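Local coordinates for uncharacterized protein (Eubacterium ventriosum, PDB 3FDI) that is uncharacterised but, as a cytidylate kinase-like member of the P-loop NTPase superfamily, probably transfers phosphate from a nucleoside triphosphate to a small acceptor, at residues 12-17 with 120-125; 85-90 with 105-110. All coordinates share one frame; numbering follows the deposited sequence.

Contact 1 (12-17 with 120-125); sequences GREFGS and SAFILG. With SO4 (sulfate ion), chain G; SO4 (sulfate ion), chain F.
Gly12 and Arg13 pair in parallel with Phe122 and Ile123, joining the C-terminal end of strand 8-13 to strand 118-125. Three backbone bonds form the ladder: Gly12 N to Ala121 O (2.9 Å), Ile123 N to Gly12 O (2.9 Å) and Glu14 N to Ile123 O (3.0 Å). A side chain adds a fourth, Gly125 N to Glu14 OE1 at 3.1 Å, reached from above the carboxylate plane. With CG beside its own backbone N (chi1 -56°) and the chain extended beyond, Glu14 lays its carboxylate against CB of Leu124; Lys130 forms a salt bridge to the same OE1. Past the strand, a type II turn from Glu14 to Ser17 forms part of the phosphate-binding loop (P-loop) of this kinase-like fold. Both N and OG of Ser17 donate to Glu14 O, OG from 2.7 Å. Gly16 N binds O2 of one sulfate at 3.0 Å, and backbone nitrogens of Gly18, Gly19 and His20 with Arg137 add to its grip, consistent with a nucleotide phosphate site. Arg13, bent in mid-chain, instead sends NH2 to O2 of a second sulfate (2.6 Å) and NH1 to its O3. In the ring packing, Phe122 comes up obliquely to the Gly12-Arg13 peptide, its CE2 3.2 Å from Arg13 N; a CB on Gly12 would run into CD2. The Glu14 chain crosses Phe122 at about a right angle, while Tyr174 stacks on the ring and Trp168 meets it edge-to-face.

Contact 2 (85-90 with 105-110); sequences RQFNFI and GRCAEE. With SO4 (sulfate ion), chain F.
Arg106, which meets Gln86, Phe87 and Ile90 of helix 81-95, and Cys107, which meets Phe87, both have left-handed backbone angles, unusual for residues with side chains. They are the corners of a type I' turn from Gly105 to Ala108, which carries the chain of this P-loop fold from strand 101-104 into helix 108-111, with Cys107 at the N-cap. Arg106 bends at chi2 and chi3, bringing its guanidinium between two partners that both lie near its plane. At one edge NH1 donates to a lone pair of Gln86 OE1, modelled at 2.5 Å, a length too short to trust exactly; the amide and guanidinium planes stand 77° apart. At another edge NE donates to O1 of a sulfate and NH2 to its O4 (2.9 Å), while the backbone N of Arg106 also binds O1. A leucine here would probably leave Gln86 OE1 without this donor and the anion with a weaker grip on this side. Nearer the backbone, Ile90 CD1 packs 3.9 Å from Arg106 CB. Cys107 SG lies obliquely to the Phe87 ring, 5.2 Å from its centroid, and Tyr163 meets that ring edge-to-face. Arg106 O sits at the edge of the Phe87 ring, 3.6 Å from CE1.

How the contacts relate
Both contacts are buried, on opposite sides of the chain's centre with their own centres about 17 Å apart. Contact 1 joins two neighbouring strands of the parallel sheet, so backbone bonding dominates it; contact 2 sets a helix against the turn after another strand, and side chains do the work. A second subunit packs against contact 1, whereas no other chain touches contact 2. Helix 108-111 leads on to strand 118-125, and the two contacts meet where Ser120 CB lies 3.8 Å from Glu109 CB. They also share an anion: Arg13 and Arg106 converge on one sulfate, consistent with a phosphate-binding pocket between them.

Contact 1 (12-17 with 120-125)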
# COMPACT_ATOMS: atom_id res chain seq x y z
N GLY B 12 -9.05 -17.10 -5.19
CA GLY B 12 -9.13 -16.14 -4.11
C GLY B 12 -10.46 -15.42 -4.18
O GLY B 12 -11.19 -15.54 -5.16
N ARG B 13 -10.79 -14.65 -3.16
CA ARG B 13 -12.11 -14.10 -3.04
C ARG B 13 -12.27 -13.11 -1.86
O ARG B 13 -11.59 -13.25 -0.81
CB ARG B 13 -13.14 -15.25 -2.89
CG ARG B 13 -13.44 -15.62 -1.40
CD ARG B 13 -12.97 -16.97 -0.85
NE ARG B 13 -11.62 -16.96 -0.37
CZ ARG B 13 -11.12 -17.63 0.68
NH1 ARG B 13 -11.85 -18.41 1.45
NH2 ARG B 13 -9.80 -17.51 0.95
N GLU B 14 -13.16 -12.14 -2.06
CA GLU B 14 -13.67 -11.31 -0.98
C GLU B 14 -14.79 -12.08 -0.30
O GLU B 14 -15.56 -12.80 -0.96
CB GLU B 14 -14.30 -10.03 -1.52
CG GLU B 14 -13.40 -9.22 -2.36
CD GLU B 14 -14.05 -7.94 -2.84
OE1 GLU B 14 -15.27 -7.94 -3.14
OE2 GLU B 14 -13.31 -6.94 -2.98
N PHE B 15 -14.91 -11.87 1.01
CA PHE B 15 -15.92 -12.52 1.80
C PHE B 15 -17.27 -12.04 1.35
O PHE B 15 -17.47 -10.82 1.17
CB PHE B 15 -15.74 -12.15 3.24
CG PHE B 15 -16.66 -12.90 4.17
CD1 PHE B 15 -16.41 -14.25 4.45
CD2 PHE B 15 -17.75 -12.27 4.76
CE1 PHE B 15 -17.24 -14.96 5.32
CE2 PHE B 15 -18.56 -12.97 5.66
CZ PHE B 15 -18.31 -14.31 5.94
N GLY B 16 -18.17 -12.99 1.15
CA GLY B 16 -19.48 -12.69 0.62
C GLY B 16 -19.65 -12.56 -0.90
O GLY B 16 -20.75 -12.28 -1.35
N SER B 17 -18.59 -12.80 -1.69
CA SER B 17 -18.65 -12.51 -3.12
C SER B 17 -19.29 -13.57 -3.94
O SER B 17 -19.59 -13.32 -5.12
CB SER B 17 -17.28 -12.32 -3.68
OG SER B 17 -16.49 -13.46 -3.43
N SER B 120 -5.37 -19.02 -12.03
CA SER B 120 -5.93 -18.40 -10.84
C SER B 120 -6.94 -17.33 -11.14
O SER B 120 -6.83 -16.60 -12.10
CB SER B 120 -4.83 -17.81 -9.97
OG SER B 120 -4.12 -16.84 -10.70
N ALA B 121 -7.89 -17.18 -10.24
CA ALA B 121 -9.01 -16.30 -10.44
C ALA B 121 -9.32 -15.70 -9.08
O ALA B 121 -9.29 -16.42 -8.04
CB ALA B 121 -10.22 -17.10 -11.02
N PHE B 122 -9.55 -14.39 -9.06
CA PHE B 122 -10.01 -13.72 -7.84
C PHE B 122 -11.46 -13.28 -8.02
O PHE B 122 -11.77 -12.60 -8.98
CB PHE B 122 -9.09 -12.55 -7.50
CG PHE B 122 -9.41 -11.89 -6.17
CD1 PHE B 122 -10.05 -10.65 -6.14
CD2 PHE B 122 -8.99 -12.47 -5.00
CE1 PHE B 122 -10.38 -10.07 -4.97
CE2 PHE B 122 -9.30 -11.88 -3.77
CZ PHE B 122 -10.01 -10.70 -3.73
N ILE B 123 -12.34 -13.67 -7.09
CA ILE B 123 -13.76 -13.35 -7.13
C ILE B 123 -14.09 -12.23 -6.15
O ILE B 123 -13.66 -12.24 -5.00
CB ILE B 123 -14.57 -14.54 -6.81
CG1 ILE B 123 -14.06 -15.72 -7.64
CG2 ILE B 123 -16.09 -14.30 -7.07
CD1 ILE B 123 -14.46 -15.57 -9.17
N LEU B 124 -14.80 -11.22 -6.64
CA LEU B 124 -15.16 -10.10 -5.85
C LEU B 124 -16.63 -9.81 -6.10
O LEU B 124 -17.27 -10.50 -6.89
CB LEU B 124 -14.25 -8.91 -6.14
CG LEU B 124 -14.00 -8.32 -7.52
CD1 LEU B 124 -13.44 -6.85 -7.36
CD2 LEU B 124 -13.11 -9.15 -8.46
N GLY B 125 -17.20 -8.85 -5.38
CA GLY B 125 -18.60 -8.47 -5.63
C GLY B 125 -18.83 -7.01 -5.33
O GLY B 125 -17.95 -6.37 -4.76
S SO4 G . -17.67 -16.33 -0.23
O1 SO4 G . -17.37 -17.75 -0.44
O2 SO4 G . -17.46 -15.93 1.16
O3 SO4 G . -16.68 -15.68 -1.11
O4 SO4 G . -19.08 -16.08 -0.65
S SO4 F . -8.15 -19.06 3.52
O1 SO4 F . -7.17 -20.04 3.05
O2 SO4 F . -7.92 -17.88 2.69
O3 SO4 F . -9.50 -19.58 3.41
O4 SO4 F . -7.89 -18.81 4.96

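Contact 2 (85-90 with 105-110)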
# COMPACT_ATOMS: atom_id res chain seq x y z
N ARG B 85 2.92 -27.18 6.24
CA ARG B 85 2.39 -28.48 5.93
C ARG B 85 1.32 -28.37 4.87
O ARG B 85 1.24 -29.22 3.99
CB ARG B 85 1.83 -29.15 7.18
CG ARG B 85 2.83 -29.27 8.31
CD ARG B 85 2.32 -30.16 9.43
NE ARG B 85 3.39 -30.50 10.36
CZ ARG B 85 3.55 -31.68 10.97
NH1 ARG B 85 2.71 -32.69 10.76
NH2 ARG B 85 4.58 -31.89 11.80
N GLN B 86 0.53 -27.30 4.95
CA GLN B 86 -0.52 -27.13 4.00
C GLN B 86 0.06 -26.76 2.66
O GLN B 86 -0.45 -27.17 1.62
CB GLN B 86 -1.46 -26.05 4.45
CG GLN B 86 -2.04 -26.33 5.80
CD GLN B 86 -3.22 -25.47 6.12
OE1 GLN B 86 -3.27 -24.31 5.76
NE2 GLN B 86 -4.17 -26.04 6.83
N PHE B 87 1.10 -25.91 2.66
CA PHE B 87 1.76 -25.51 1.40
C PHE B 87 2.33 -26.75 0.76
O PHE B 87 2.12 -27.01 -0.43
CB PHE B 87 2.90 -24.51 1.61
CG PHE B 87 2.48 -23.18 2.15
CD1 PHE B 87 1.18 -22.69 1.97
CD2 PHE B 87 3.39 -22.39 2.82
CE1 PHE B 87 0.81 -21.46 2.48
CE2 PHE B 87 3.03 -21.18 3.33
CZ PHE B 87 1.73 -20.69 3.14
N ASN B 88 2.99 -27.55 1.57
CA ASN B 88 3.60 -28.73 1.05
C ASN B 88 2.59 -29.77 0.51
O ASN B 88 2.85 -30.38 -0.55
CB ASN B 88 4.51 -29.33 2.06
CG ASN B 88 5.48 -30.28 1.43
OD1 ASN B 88 5.98 -30.04 0.31
ND2 ASN B 88 5.74 -31.39 2.12
N PHE B 89 1.45 -29.94 1.20
CA PHE B 89 0.33 -30.75 0.68
C PHE B 89 -0.04 -30.31 -0.71
O PHE B 89 -0.19 -31.12 -1.60
CB PHE B 89 -0.92 -30.68 1.59
CG PHE B 89 -2.13 -31.44 1.07
CD1 PHE B 89 -2.40 -32.72 1.52
CD2 PHE B 89 -3.02 -30.85 0.21
CE1 PHE B 89 -3.53 -33.43 1.04
CE2 PHE B 89 -4.12 -31.52 -0.26
CZ PHE B 89 -4.37 -32.80 0.14
N ILE B 90 -0.20 -29.02 -0.88
CA ILE B 90 -0.65 -28.44 -2.12
C ILE B 90 0.36 -28.62 -3.21
O ILE B 90 0.01 -28.94 -4.34
CB ILE B 90 -0.94 -26.96 -1.90
CG1 ILE B 90 -2.22 -26.83 -1.07
CG2 ILE B 90 -1.14 -26.23 -3.20
CD1 ILE B 90 -2.64 -25.36 -0.76
N GLY B 105 -8.00 -20.13 -1.60
CA GLY B 105 -7.17 -19.48 -0.63
C GLY B 105 -5.86 -20.20 -0.49
O GLY B 105 -5.35 -20.78 -1.47
N ARG B 106 -5.30 -20.13 0.73
CA ARG B 106 -4.09 -20.87 1.10
C ARG B 106 -2.84 -20.53 0.29
O ARG B 106 -1.92 -21.35 0.15
CB ARG B 106 -4.38 -22.38 1.05
CG ARG B 106 -5.58 -22.86 1.95
CD ARG B 106 -5.21 -22.88 3.44
NE ARG B 106 -5.46 -21.61 4.07
CZ ARG B 106 -5.14 -21.28 5.32
NH1 ARG B 106 -4.51 -22.15 6.12
NH2 ARG B 106 -5.44 -20.07 5.78
N CYS B 107 -2.78 -19.32 -0.24
CA CYS B 107 -1.67 -18.84 -1.03
C CYS B 107 -1.43 -19.71 -2.25
O CYS B 107 -0.31 -19.76 -2.76
CB CYS B 107 -0.41 -18.78 -0.18
SG CYS B 107 -0.64 -17.67 1.26
N ALA B 108 -2.46 -20.40 -2.74
CA ALA B 108 -2.18 -21.45 -3.73
C ALA B 108 -1.61 -20.88 -5.02
O ALA B 108 -0.76 -21.53 -5.62
CB ALA B 108 -3.39 -22.34 -3.97
N GLU B 109 -2.06 -19.70 -5.48
CA GLU B 109 -1.54 -19.16 -6.73
C GLU B 109 -0.03 -18.87 -6.61
O GLU B 109 0.70 -19.03 -7.58
CB GLU B 109 -2.29 -17.91 -7.20
CG GLU B 109 -1.83 -16.56 -6.65
CD GLU B 109 -1.93 -16.42 -5.15
OE1 GLU B 109 -2.64 -17.23 -4.41
OE2 GLU B 109 -1.24 -15.50 -4.66
N GLU B 110 0.43 -18.52 -5.41
CA GLU B 110 1.86 -18.29 -5.17
C GLU B 110 2.64 -19.60 -5.11
O GLU B 110 3.69 -19.72 -5.78
CB GLU B 110 2.09 -17.48 -3.91
CG GLU B 110 3.54 -17.18 -3.59
CD GLU B 110 4.27 -16.31 -4.64
OE1 GLU B 110 3.61 -15.59 -5.44
OE2 GLU B 110 5.53 -16.37 -4.66
S SO4 F . -8.15 -19.06 3.52
O1 SO4 F . -7.17 -20.04 3.05
O2 SO4 F . -7.92 -17.88 2.69
O3 SO4 F . -9.50 -19.58 3.41
O4 SO4 F . -7.89 -18.81 4.96